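Local coordinates for protein NolR (Sinorhizobium fredii, PDB 4OMZ) that probably binds DNA as a dimeric ArsR-family winged helix-turn-helix transcription factor that regulates rhizobial nodulation and symbiosis genes, at residues S37-E42 against Y83-D88. Sequence-based numbering, arbitrary orientation.
Sequences SLVKEE and YSSSSD
The CD2 methyl of L38 lies over one face of the Y83 peptide, 3.4 Å from Y83 O, while at the oxygen end of that peptide the CA-H of E42 makes a C-H...O contact, with E42 CA 3.5 Å from Y83 O. The L38 carbonyl is met over a face as well, by the backbone N-H of S85. In the winged helix-turn-helix fold of ArsR-type regulators, this is where the end of helix 29-40 meets the wing strand 80-84, as that strand leads into helix 88-101.

The example illustrates how a helix end can be tied to a strand end through one carbonyl near its end, L38 O, and a water on the next, V39 O. S85 N donates to L38 O at 3.1 Å with an N-H...O angle of 154°, fairly straight at the hydrogen although the donor stands 63° out of the carbonyl plane. Beside it, L38 and Y83 run side by side in the same direction, with L38 CD1 4.0 Å from Y83 CB. The leucine also touches L48 of helix 45-51 and V72, just ahead of strand 73-77.

At the exposed margin, E42 lays its CG 4.1 Å from S84 CB, and its extended chain takes the carboxylate on to a salt bridge with R75 of the neighbouring wing strand. Further along, V39 CG2 approaches S85 O, and the water donates to V39 O and, weakly, to S85 O. S85 presents its CB to L38 CB; with OG anti to the backbone N (chi1 -176°), its hydroxyl is directed to L71 O, and S85 OG also accepts a weak bond of 3.5 Å from S87 N.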
ATOM      1  N   SER A  37      -1.818  10.737 -11.787  1.00 44.24           N
ATOM      2  CA  SER A  37      -1.729  11.948 -12.581  1.00 44.95           C
ATOM      3  C   SER A  37      -0.280  12.405 -12.777  1.00 44.79           C
ATOM      4  O   SER A  37       0.122  12.746 -13.886  1.00 45.28           O
ATOM      5  CB  SER A  37      -2.552  13.049 -11.919  1.00 45.36           C
ATOM      6  OG  SER A  37      -3.856  12.591 -11.621  1.00 45.54           O
ATOM      7  N   LEU A  38       0.504  12.384 -11.705  1.00 46.82           N
ATOM      8  CA  LEU A  38       1.894  12.826 -11.748  1.00 44.04           C
ATOM      9  C   LEU A  38       2.780  11.863 -12.525  1.00 43.90           C
ATOM     10  O   LEU A  38       3.829  12.258 -13.039  1.00 44.11           O
ATOM     11  CB  LEU A  38       2.436  13.001 -10.332  1.00 43.44           C
ATOM     12  CG  LEU A  38       1.863  14.194  -9.570  1.00 43.74           C
ATOM     13  CD1 LEU A  38       2.633  14.432  -8.280  1.00 43.23           C
ATOM     14  CD2 LEU A  38       1.905  15.428 -10.457  1.00 48.64           C
ATOM     15  N   VAL A  39       2.380  10.598 -12.601  1.00 47.08           N
ATOM     16  CA  VAL A  39       3.132   9.662 -13.424  1.00 57.88           C
ATOM     17  C   VAL A  39       2.877   9.965 -14.892  1.00 60.94           C
ATOM     18  O   VAL A  39       3.786   9.848 -15.716  1.00 44.84           O
ATOM     19  CB  VAL A  39       2.765   8.186 -13.121  1.00 48.11           C
ATOM     20  CG1 VAL A  39       3.018   7.302 -14.331  1.00 43.70           C
ATOM     21  CG2 VAL A  39       3.555   7.680 -11.931  1.00 45.30           C
ATOM     22  N   LYS A  40       1.679  10.434 -15.233  1.00 62.39           N
ATOM     23  CA  LYS A  40       1.437  10.566 -16.670  1.00 73.94           C
ATOM     24  C   LYS A  40       1.591  12.000 -17.182  1.00 80.44           C
ATOM     25  O   LYS A  40       1.553  12.226 -18.393  1.00 84.77           O
ATOM     26  CB  LYS A  40       0.048  10.044 -17.061  1.00 79.61           C
ATOM     27  CG  LYS A  40      -0.626   9.165 -16.039  1.00 80.05           C
ATOM     28  CD  LYS A  40      -0.097   7.742 -16.096  1.00 75.70           C
ATOM     29  CE  LYS A  40      -1.079   6.744 -15.503  1.00 71.41           C
ATOM     30  NZ  LYS A  40      -2.197   6.443 -16.444  1.00 70.26           N
ATOM     31  N   GLU A  41       1.806  12.959 -16.281  1.00 73.04           N
ATOM     32  CA  GLU A  41       2.035  14.341 -16.702  1.00 65.04           C
ATOM     33  C   GLU A  41       2.602  15.254 -15.601  1.00 61.51           C
ATOM     34  O   GLU A  41       2.409  14.996 -14.413  1.00 66.62           O
ATOM     35  CB  GLU A  41       0.701  14.875 -17.241  1.00 71.60           C
ATOM     36  CG  GLU A  41      -0.457  14.540 -16.307  1.00 79.21           C
ATOM     37  CD  GLU A  41      -1.836  14.854 -16.868  1.00 82.61           C
ATOM     38  OE1 GLU A  41      -1.966  15.751 -17.730  1.00 85.70           O
ATOM     39  OE2 GLU A  41      -2.799  14.184 -16.426  1.00 77.21           O
ATOM     40  N   GLU A  42       3.294  16.320 -16.006  1.00 54.69           N
ATOM     41  CA  GLU A  42       3.666  17.419 -15.105  1.00 46.75           C
ATOM     42  C   GLU A  42       2.501  18.344 -14.792  1.00 49.34           C
ATOM     43  O   GLU A  42       1.710  18.674 -15.674  1.00 50.90           O
ATOM     44  CB  GLU A  42       4.785  18.285 -15.687  1.00 47.18           C
ATOM     45  CG  GLU A  42       6.171  17.705 -15.735  1.00 46.89           C
ATOM     46  CD  GLU A  42       7.205  18.783 -16.047  1.00 60.14           C
ATOM     47  OE1 GLU A  42       7.119  19.396 -17.136  1.00 48.10           O
ATOM     48  OE2 GLU A  42       8.099  19.024 -15.203  1.00 53.18           O
ATOM     49  N   TYR A  83       5.186  19.543 -10.334  1.00 37.65           N
ATOM     50  CA  TYR A  83       5.417  18.237  -9.733  1.00 36.77           C
ATOM     51  C   TYR A  83       5.318  17.125 -10.763  1.00 40.33           C
ATOM     52  O   TYR A  83       4.537  17.212 -11.710  1.00 40.52           O
ATOM     53  CB  TYR A  83       4.412  17.984  -8.611  1.00 30.82           C
ATOM     54  CG  TYR A  83       4.724  18.705  -7.322  1.00 36.92           C
ATOM     55  CD1 TYR A  83       4.417  20.049  -7.159  1.00 41.08           C
ATOM     56  CD2 TYR A  83       5.313  18.034  -6.259  1.00 40.88           C
ATOM     57  CE1 TYR A  83       4.694  20.707  -5.973  1.00 43.15           C
ATOM     58  CE2 TYR A  83       5.597  18.683  -5.074  1.00 41.15           C
ATOM     59  CZ  TYR A  83       5.287  20.017  -4.934  1.00 43.26           C
ATOM     60  OH  TYR A  83       5.573  20.656  -3.748  1.00 51.30           O
ATOM     61  N   SER A  84       6.120  16.082 -10.580  1.00 38.40           N
ATOM     62  CA  SER A  84       6.005  14.887 -11.407  1.00 33.64           C
ATOM     63  C   SER A  84       6.433  13.691 -10.584  1.00 28.67           C
ATOM     64  O   SER A  84       6.926  13.855  -9.473  1.00 34.00           O
ATOM     65  CB  SER A  84       6.852  15.004 -12.677  1.00 26.78           C
ATOM     66  OG  SER A  84       8.198  15.314 -12.364  1.00 26.68           O
ATOM     67  N   SER A  85       6.231  12.488 -11.104  1.00 28.30           N
ATOM     68  CA  SER A  85       6.804  11.313 -10.468  1.00 28.94           C
ATOM     69  C   SER A  85       7.435  10.384 -11.478  1.00 27.43           C
ATOM     70  O   SER A  85       6.780   9.921 -12.411  1.00 30.63           O
ATOM     71  CB  SER A  85       5.756  10.547  -9.669  1.00 33.79           C
ATOM     72  OG  SER A  85       6.367   9.457  -8.999  1.00 30.47           O
ATOM     73  N   SER A  86       8.715  10.110 -11.274  1.00 30.92           N
ATOM     74  CA  SER A  86       9.434   9.149 -12.088  1.00 31.35           C
ATOM     75  C   SER A  86       9.899   7.986 -11.210  1.00 32.37           C
ATOM     76  O   SER A  86      10.866   7.295 -11.528  1.00 40.25           O
ATOM     77  CB  SER A  86      10.603   9.825 -12.793  1.00 22.24           C
ATOM     78  OG  SER A  86      10.130  10.604 -13.880  1.00 29.02           O
ATOM     79  N   SER A  87       9.190   7.789 -10.101  1.00 20.33           N
ATOM     80  CA  SER A  87       9.518   6.765  -9.113  1.00 19.37           C
ATOM     81  C   SER A  87       9.318   5.336  -9.620  1.00 23.78           C
ATOM     82  O   SER A  87       8.205   4.935  -9.966  1.00 18.86           O
ATOM     83  CB  SER A  87       8.673   6.975  -7.854  1.00 25.59           C
ATOM     84  OG  SER A  87       8.787   5.872  -6.971  1.00 23.50           O
ATOM     85  N   ASP A  88      10.396   4.562  -9.648  1.00 19.35           N
ATOM     86  CA  ASP A  88      10.302   3.170 -10.067  1.00 23.28           C
ATOM     87  C   ASP A  88       9.392   2.367  -9.127  1.00 24.11           C
ATOM     88  O   ASP A  88       8.632   1.503  -9.572  1.00 18.86           O
ATOM     89  CB  ASP A  88      11.691   2.540 -10.139  1.00 30.78           C
ATOM     90  CG  ASP A  88      11.638   1.058 -10.437  1.00 45.46           C
ATOM     91  OD1 ASP A  88      11.460   0.699 -11.618  1.00 49.24           O
ATOM     92  OD2 ASP A  88      11.783   0.256  -9.490  1.00 54.86           O
TER
HETATM   93  O   HOH W   1       6.931  10.097 -15.762  1.00 31.20           O